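Local coordinates for protein Esterase/lipase (Uncultured bacterium, PDB 3K6K) that probably hydrolyses carboxylic ester bonds as a bacterial homologue of hormone-sensitive lipase, with an alpha/beta-hydrolase fold, at residues A[188-193]-A[214-219]; A[205-210]-A[279-284]. All coordinates share one frame; numbering follows the deposited sequence.

Contact 1: residues A[188-193]-A[214-219]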
loop_
_atom_site.group_PDB
_atom_site.type_symbol
_atom_site.label_atom_id
_atom_site.label_comp_id
_atom_site.label_asym_id
_atom_site.label_seq_id
_atom_site.Cartn_x
_atom_site.Cartn_y
_atom_site.Cartn_z
ATOM N N VAL A 188 12.711 -9.284 1.822
ATOM C CA VAL A 188 12.175 -9.850 3.025
ATOM C C VAL A 188 11.759 -11.289 2.890
ATOM O O VAL A 188 11.208 -11.858 3.836
ATOM C CB VAL A 188 11.000 -9.021 3.581
ATOM C CG1 VAL A 188 11.531 -7.839 4.322
ATOM C CG2 VAL A 188 10.024 -8.620 2.476
ATOM N N ASP A 189 12.006 -11.882 1.730
ATOM C CA ASP A 189 11.733 -13.303 1.557
ATOM C C ASP A 189 12.867 -13.992 0.823
ATOM O O ASP A 189 12.813 -14.097 -0.391
ATOM C CB ASP A 189 10.471 -13.510 0.761
ATOM C CG ASP A 189 9.996 -14.962 0.785
ATOM O OD1 ASP A 189 8.859 -15.231 0.369
ATOM O OD2 ASP A 189 10.763 -15.844 1.220
ATOM N N LEU A 190 13.883 -14.472 1.553
ATOM C CA LEU A 190 15.026 -15.151 0.926
ATOM C C LEU A 190 14.719 -16.493 0.309
ATOM O O LEU A 190 15.618 -17.141 -0.261
ATOM C CB LEU A 190 16.204 -15.259 1.873
ATOM C CG LEU A 190 16.979 -13.942 1.737
ATOM C CD1 LEU A 190 16.145 -12.745 2.262
ATOM C CD2 LEU A 190 18.308 -14.059 2.500
ATOM N N THR A 191 13.452 -16.901 0.354
ATOM C CA THR A 191 13.031 -18.034 -0.475
ATOM C C THR A 191 12.873 -17.709 -1.940
ATOM O O THR A 191 12.878 -18.613 -2.758
ATOM C CB THR A 191 11.738 -18.767 0.019
ATOM O OG1 THR A 191 10.580 -18.037 -0.381
ATOM C CG2 THR A 191 11.714 -18.997 1.545
ATOM N N LEU A 192 12.653 -16.442 -2.299
ATOM C CA LEU A 192 12.565 -16.047 -3.717
ATOM C C LEU A 192 11.635 -16.905 -4.597
ATOM O O LEU A 192 12.110 -17.529 -5.542
ATOM C CB LEU A 192 13.972 -16.011 -4.350
ATOM C CG LEU A 192 15.093 -15.212 -3.619
ATOM C CD1 LEU A 192 16.443 -15.624 -4.119
ATOM C CD2 LEU A 192 14.959 -13.722 -3.843
ATOM N N SER A 193 10.315 -16.853 -4.365
ATOM C CA SER A 193 9.393 -17.926 -4.808
ATOM C C SER A 193 8.028 -17.405 -5.202
ATOM O O SER A 193 7.212 -18.130 -5.814
ATOM C CB SER A 193 9.355 -19.038 -3.759
ATOM O OG SER A 193 8.800 -18.580 -2.535
ATOM N N GLU A 214 21.990 -17.589 -5.238
ATOM C CA GLU A 214 23.239 -18.022 -4.581
ATOM C C GLU A 214 23.969 -16.905 -3.803
ATOM O O GLU A 214 24.634 -17.195 -2.795
ATOM C CB GLU A 214 24.158 -18.872 -5.510
ATOM C CG GLU A 214 24.543 -18.267 -6.868
ATOM C CD GLU A 214 26.057 -17.983 -7.007
ATOM O OE1 GLU A 214 26.599 -17.160 -6.204
ATOM O OE2 GLU A 214 26.694 -18.565 -7.931
ATOM N N MET A 215 23.796 -15.646 -4.252
ATOM C CA MET A 215 24.276 -14.473 -3.528
ATOM C C MET A 215 23.860 -14.568 -2.080
ATOM O O MET A 215 24.728 -14.645 -1.207
ATOM C CB MET A 215 23.734 -13.155 -4.111
ATOM C CG MET A 215 24.282 -12.743 -5.506
ATOM S SD MET A 215 24.496 -10.956 -5.871
ATOM C CE MET A 215 23.100 -10.082 -5.039
ATOM N N SER A 216 22.541 -14.575 -1.829
ATOM C CA SER A 216 21.990 -14.517 -0.474
ATOM C C SER A 216 22.331 -15.756 0.375
ATOM O O SER A 216 22.321 -15.694 1.621
ATOM C CB SER A 216 20.489 -14.291 -0.516
ATOM O OG SER A 216 19.813 -15.403 -1.072
ATOM N N GLU A 217 22.648 -16.872 -0.295
ATOM C CA GLU A 217 23.136 -18.042 0.418
ATOM C C GLU A 217 24.274 -17.642 1.355
ATOM O O GLU A 217 24.339 -18.107 2.478
ATOM C CB GLU A 217 23.557 -19.152 -0.534
ATOM C CG GLU A 217 23.891 -20.488 0.179
ATOM C CD GLU A 217 22.700 -21.103 0.942
ATOM O OE1 GLU A 217 22.783 -21.191 2.198
ATOM O OE2 GLU A 217 21.688 -21.488 0.289
ATOM N N LEU A 218 25.134 -16.732 0.909
ATOM C CA LEU A 218 26.243 -16.263 1.756
ATOM C C LEU A 218 25.785 -15.726 3.115
ATOM O O LEU A 218 26.489 -15.847 4.128
ATOM C CB LEU A 218 27.137 -15.252 1.014
ATOM C CG LEU A 218 27.647 -15.730 -0.360
ATOM C CD1 LEU A 218 28.217 -14.577 -1.235
ATOM C CD2 LEU A 218 28.646 -16.919 -0.263
ATOM N N TYR A 219 24.594 -15.142 3.140
ATOM C CA TYR A 219 24.050 -14.626 4.372
ATOM C C TYR A 219 23.428 -15.735 5.216
ATOM O O TYR A 219 23.672 -15.809 6.416
ATOM C CB TYR A 219 22.997 -13.580 4.055
ATOM C CG TYR A 219 22.437 -12.879 5.271
ATOM C CD1 TYR A 219 21.056 -12.894 5.537
ATOM C CD2 TYR A 219 23.288 -12.187 6.150
ATOM C CE1 TYR A 219 20.531 -12.237 6.647
ATOM C CE2 TYR A 219 22.783 -11.539 7.264
ATOM C CZ TYR A 219 21.392 -11.547 7.493
ATOM O OH TYR A 219 20.901 -10.889 8.585
#
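L190 and S216 meet through carbon: one methyl of the leucine, CD2, sits 3.7 Å from the serine CB, and this pair carries most of a small, buried contact. The same methyl also comes up to the ring of Y219, lying near the ring plane at its edge, with CD2 of L190 4.3 Å from CD1 of Y219. S216 and Y219 are a turn apart on one side of helix 209-220, so a single leucine methyl spans both. The ring itself stacks with Y91.

The polar bonding runs beside this apolar touch rather than through it. OG of S216 is rotated between its backbone N and carbonyl carbon (chi1 67°), and there it bonds to the carbonyl O of L212 one turn back. It also bonds to R225 NH1, the same nitrogen that bonds to L190 O, while NH2 of R225 forms a salt bridge with E217. The arginine therefore ties the loop to the helix where their own atoms meet only by van der Waals contact.

Within the loop, residues D189 to L192 form a type I beta turn, closed by L192 N to D189 O at 3.0 Å. The carboxylate of D189 braces it: OD2 takes T191 N at 3.0 Å and T191 OG1 at 2.7 Å, both reaching it from the same face and about 40° out of the carboxylate plane. S193 OG adds a bond of 2.8 Å to T191 OG1, and OD1 of D189 pairs with R194.

An Asx turn overlapping a type I turn thus presents L190 to the helix. Helix 209-220 lies in the excursion between strands 180-184 and 243-248, which in relatives of hormone-sensitive lipase contributes to the cap over the catalytic domain, as it probably does in this alpha/beta-hydrolase.

Contact 2: residues A[205-210]-A[279-284]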
loop_
_atom_site.group_PDB
_atom_site.type_symbol
_atom_site.label_atom_id
_atom_site.label_comp_id
_atom_site.label_asym_id
_atom_site.label_seq_id
_atom_site.Cartn_x
_atom_site.Cartn_y
_atom_site.Cartn_z
ATOM N N PHE A 205 16.678 -5.051 -13.660
ATOM C CA PHE A 205 18.065 -4.992 -14.107
ATOM C C PHE A 205 18.905 -4.427 -12.975
ATOM O O PHE A 205 19.981 -3.906 -13.215
ATOM C CB PHE A 205 18.246 -4.090 -15.345
ATOM C CG PHE A 205 17.133 -4.171 -16.365
ATOM C CD1 PHE A 205 16.853 -5.356 -17.033
ATOM C CD2 PHE A 205 16.428 -3.034 -16.710
ATOM C CE1 PHE A 205 15.880 -5.405 -17.980
ATOM C CE2 PHE A 205 15.413 -3.091 -17.670
ATOM C CZ PHE A 205 15.138 -4.279 -18.288
ATOM N N LEU A 206 18.403 -4.491 -11.753
ATOM C CA LEU A 206 19.203 -4.118 -10.613
ATOM C C LEU A 206 19.267 -5.191 -9.549
ATOM O O LEU A 206 20.345 -5.522 -9.055
ATOM C CB LEU A 206 18.712 -2.816 -10.011
ATOM C CG LEU A 206 19.072 -1.601 -10.890
ATOM C CD1 LEU A 206 18.450 -0.368 -10.293
ATOM C CD2 LEU A 206 20.675 -1.442 -11.118
ATOM N N ALA A 207 18.111 -5.746 -9.199
ATOM C CA ALA A 207 18.065 -6.712 -8.107
ATOM C C ALA A 207 18.741 -8.008 -8.521
ATOM O O ALA A 207 19.073 -8.830 -7.657
ATOM C CB ALA A 207 16.664 -6.963 -7.629
ATOM N N GLU A 208 18.975 -8.185 -9.820
ATOM C CA GLU A 208 19.775 -9.331 -10.262
ATOM C C GLU A 208 19.137 -10.667 -9.804
ATOM O O GLU A 208 19.711 -11.424 -8.992
ATOM C CB GLU A 208 21.189 -9.188 -9.697
ATOM C CG GLU A 208 22.265 -9.900 -10.450
ATOM C CD GLU A 208 23.424 -8.980 -10.675
ATOM O OE1 GLU A 208 24.074 -8.571 -9.680
ATOM O OE2 GLU A 208 23.645 -8.634 -11.858
ATOM N N PRO A 209 17.905 -10.912 -10.260
ATOM C CA PRO A 209 17.222 -12.144 -9.864
ATOM C C PRO A 209 18.032 -13.434 -10.064
ATOM O O PRO A 209 18.063 -14.300 -9.191
ATOM C CB PRO A 209 15.949 -12.127 -10.739
ATOM C CG PRO A 209 15.750 -10.666 -11.141
ATOM C CD PRO A 209 16.926 -9.863 -10.616
ATOM N N ASP A 210 18.703 -13.549 -11.188
ATOM C CA ASP A 210 19.385 -14.785 -11.499
ATOM C C ASP A 210 20.505 -15.202 -10.521
ATOM O O ASP A 210 20.701 -16.379 -10.310
ATOM C CB ASP A 210 19.851 -14.746 -12.955
ATOM C CG ASP A 210 18.826 -14.052 -13.866
ATOM O OD1 ASP A 210 17.856 -13.416 -13.329
ATOM O OD2 ASP A 210 18.983 -14.152 -15.109
ATOM N N MET A 279 9.481 2.478 -12.092
ATOM C CA MET A 279 10.678 2.658 -11.227
ATOM C C MET A 279 11.380 1.336 -10.924
ATOM O O MET A 279 10.724 0.322 -10.679
ATOM C CB MET A 279 10.341 3.390 -9.918
ATOM C CG MET A 279 9.946 4.874 -10.168
ATOM S SD MET A 279 11.410 5.703 -10.864
ATOM C CE MET A 279 10.752 5.770 -12.541
ATOM N N PRO A 280 12.703 1.327 -10.973
ATOM C CA PRO A 280 13.428 0.071 -10.685
ATOM C C PRO A 280 13.727 -0.024 -9.204
ATOM O O PRO A 280 13.333 0.861 -8.428
ATOM C CB PRO A 280 14.747 0.267 -11.450
ATOM C CG PRO A 280 15.017 1.820 -11.237
ATOM C CD PRO A 280 13.609 2.367 -11.519
ATOM N N HIS A 281 14.436 -1.080 -8.833
ATOM C CA HIS A 281 14.807 -1.357 -7.472
ATOM C C HIS A 281 15.449 -0.146 -6.826
ATOM O O HIS A 281 16.341 0.452 -7.421
ATOM C CB HIS A 281 15.817 -2.479 -7.517
ATOM C CG HIS A 281 15.962 -3.211 -6.229
ATOM N ND1 HIS A 281 14.880 -3.595 -5.468
ATOM C CD2 HIS A 281 17.069 -3.638 -5.566
ATOM C CE1 HIS A 281 15.315 -4.231 -4.396
ATOM N NE2 HIS A 281 16.633 -4.274 -4.431
ATOM N N VAL A 282 15.035 0.174 -5.605
ATOM C CA VAL A 282 15.526 1.319 -4.836
ATOM C C VAL A 282 15.746 2.582 -5.716
ATOM O O VAL A 282 16.798 3.204 -5.717
ATOM C CB VAL A 282 16.787 1.004 -3.952
ATOM C CG1 VAL A 282 16.968 2.141 -2.951
ATOM C CG2 VAL A 282 16.669 -0.368 -3.149
ATOM N N PHE A 283 14.708 2.994 -6.413
ATOM C CA PHE A 283 14.827 4.077 -7.371
ATOM C C PHE A 283 15.205 5.400 -6.762
ATOM O O PHE A 283 15.650 6.296 -7.517
ATOM C CB PHE A 283 13.529 4.227 -8.176
ATOM C CG PHE A 283 12.330 4.729 -7.365
ATOM C CD1 PHE A 283 12.011 6.081 -7.351
ATOM C CD2 PHE A 283 11.507 3.847 -6.693
ATOM C CE1 PHE A 283 10.920 6.534 -6.633
ATOM C CE2 PHE A 283 10.405 4.271 -6.009
ATOM C CZ PHE A 283 10.121 5.622 -5.942
ATOM N N GLN A 284 15.037 5.527 -5.434
ATOM C CA GLN A 284 15.323 6.749 -4.732
ATOM C C GLN A 284 16.831 7.091 -4.836
ATOM O O GLN A 284 17.231 8.182 -4.421
ATOM C CB GLN A 284 14.835 6.718 -3.228
ATOM C CG GLN A 284 13.323 6.407 -2.963
ATOM C CD GLN A 284 12.952 4.894 -3.190
ATOM O OE1 GLN A 284 13.805 4.074 -3.618
ATOM N NE2 GLN A 284 11.703 4.543 -2.903
#
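This is a small apolar contact, partly buried, between the loop leading into helix 209-220 and the loop after strand 271-276 that carries H281, the probable catalytic histidine. L206 and A207 supply one side, P280 and H281 the other.

The imidazole of H281 receives A207 over one face. The methyl CB of A207 stands 4.0 Å from the ring centroid and 14° off the ring normal, a CH-pi contact displaced toward the rim, with CD2 of H281 its nearest ring atom. V282 CG2 lies over the centre of the opposite face, 4.0 Å above the plane, so the ring is held between two methyls. With CG of H281 anti to its backbone N (chi1 -160°), the ring swings to this position, where ND1 bonds to E251 and the side chain touches S157, an arrangement consistent with a Ser-His-Glu triad. Replacing H281 by an alanine removes the imidazole, which is likely to deprive E251 of the ND1 bond and to leave the methyls of A207 and V282 without the ring between them.

L206 makes the rest of the contact. Its CB meets CB of H281 at 3.8 Å, while its methyl CD1 reaches P280 CB at 3.9 Å and lies 3.7 Å from the backbone O of H281 in van der Waals contact; the leucine and proline side chains run alongside each other, pointing the same way.

Around the pair, helix 18-30 takes the side chains of F205 and P280, helix 96-110 that of V282, and helix 291-305 those of M279, F283 and Q284, while V282 N bonds to S185, just beyond strand 180-184.

How the contacts relate
Helix 209-220 joins the two contacts: contact 2 is made by the loop just before it (L206, A207), contact 1 by residues further along it (S216, Y219), and segments 205-210 and 214-219 are separated by only three residues. The centres lie about 15 Å apart, and the two contacts do not otherwise touch. Along the chain they interleave, since 205-210 falls between the two segments of contact 1, and 279-284 follows both. Contact 2 holds H281 of the probable triad with S157 and E251, so it probably includes part of the active site. Contact 1 holds none of these three residues.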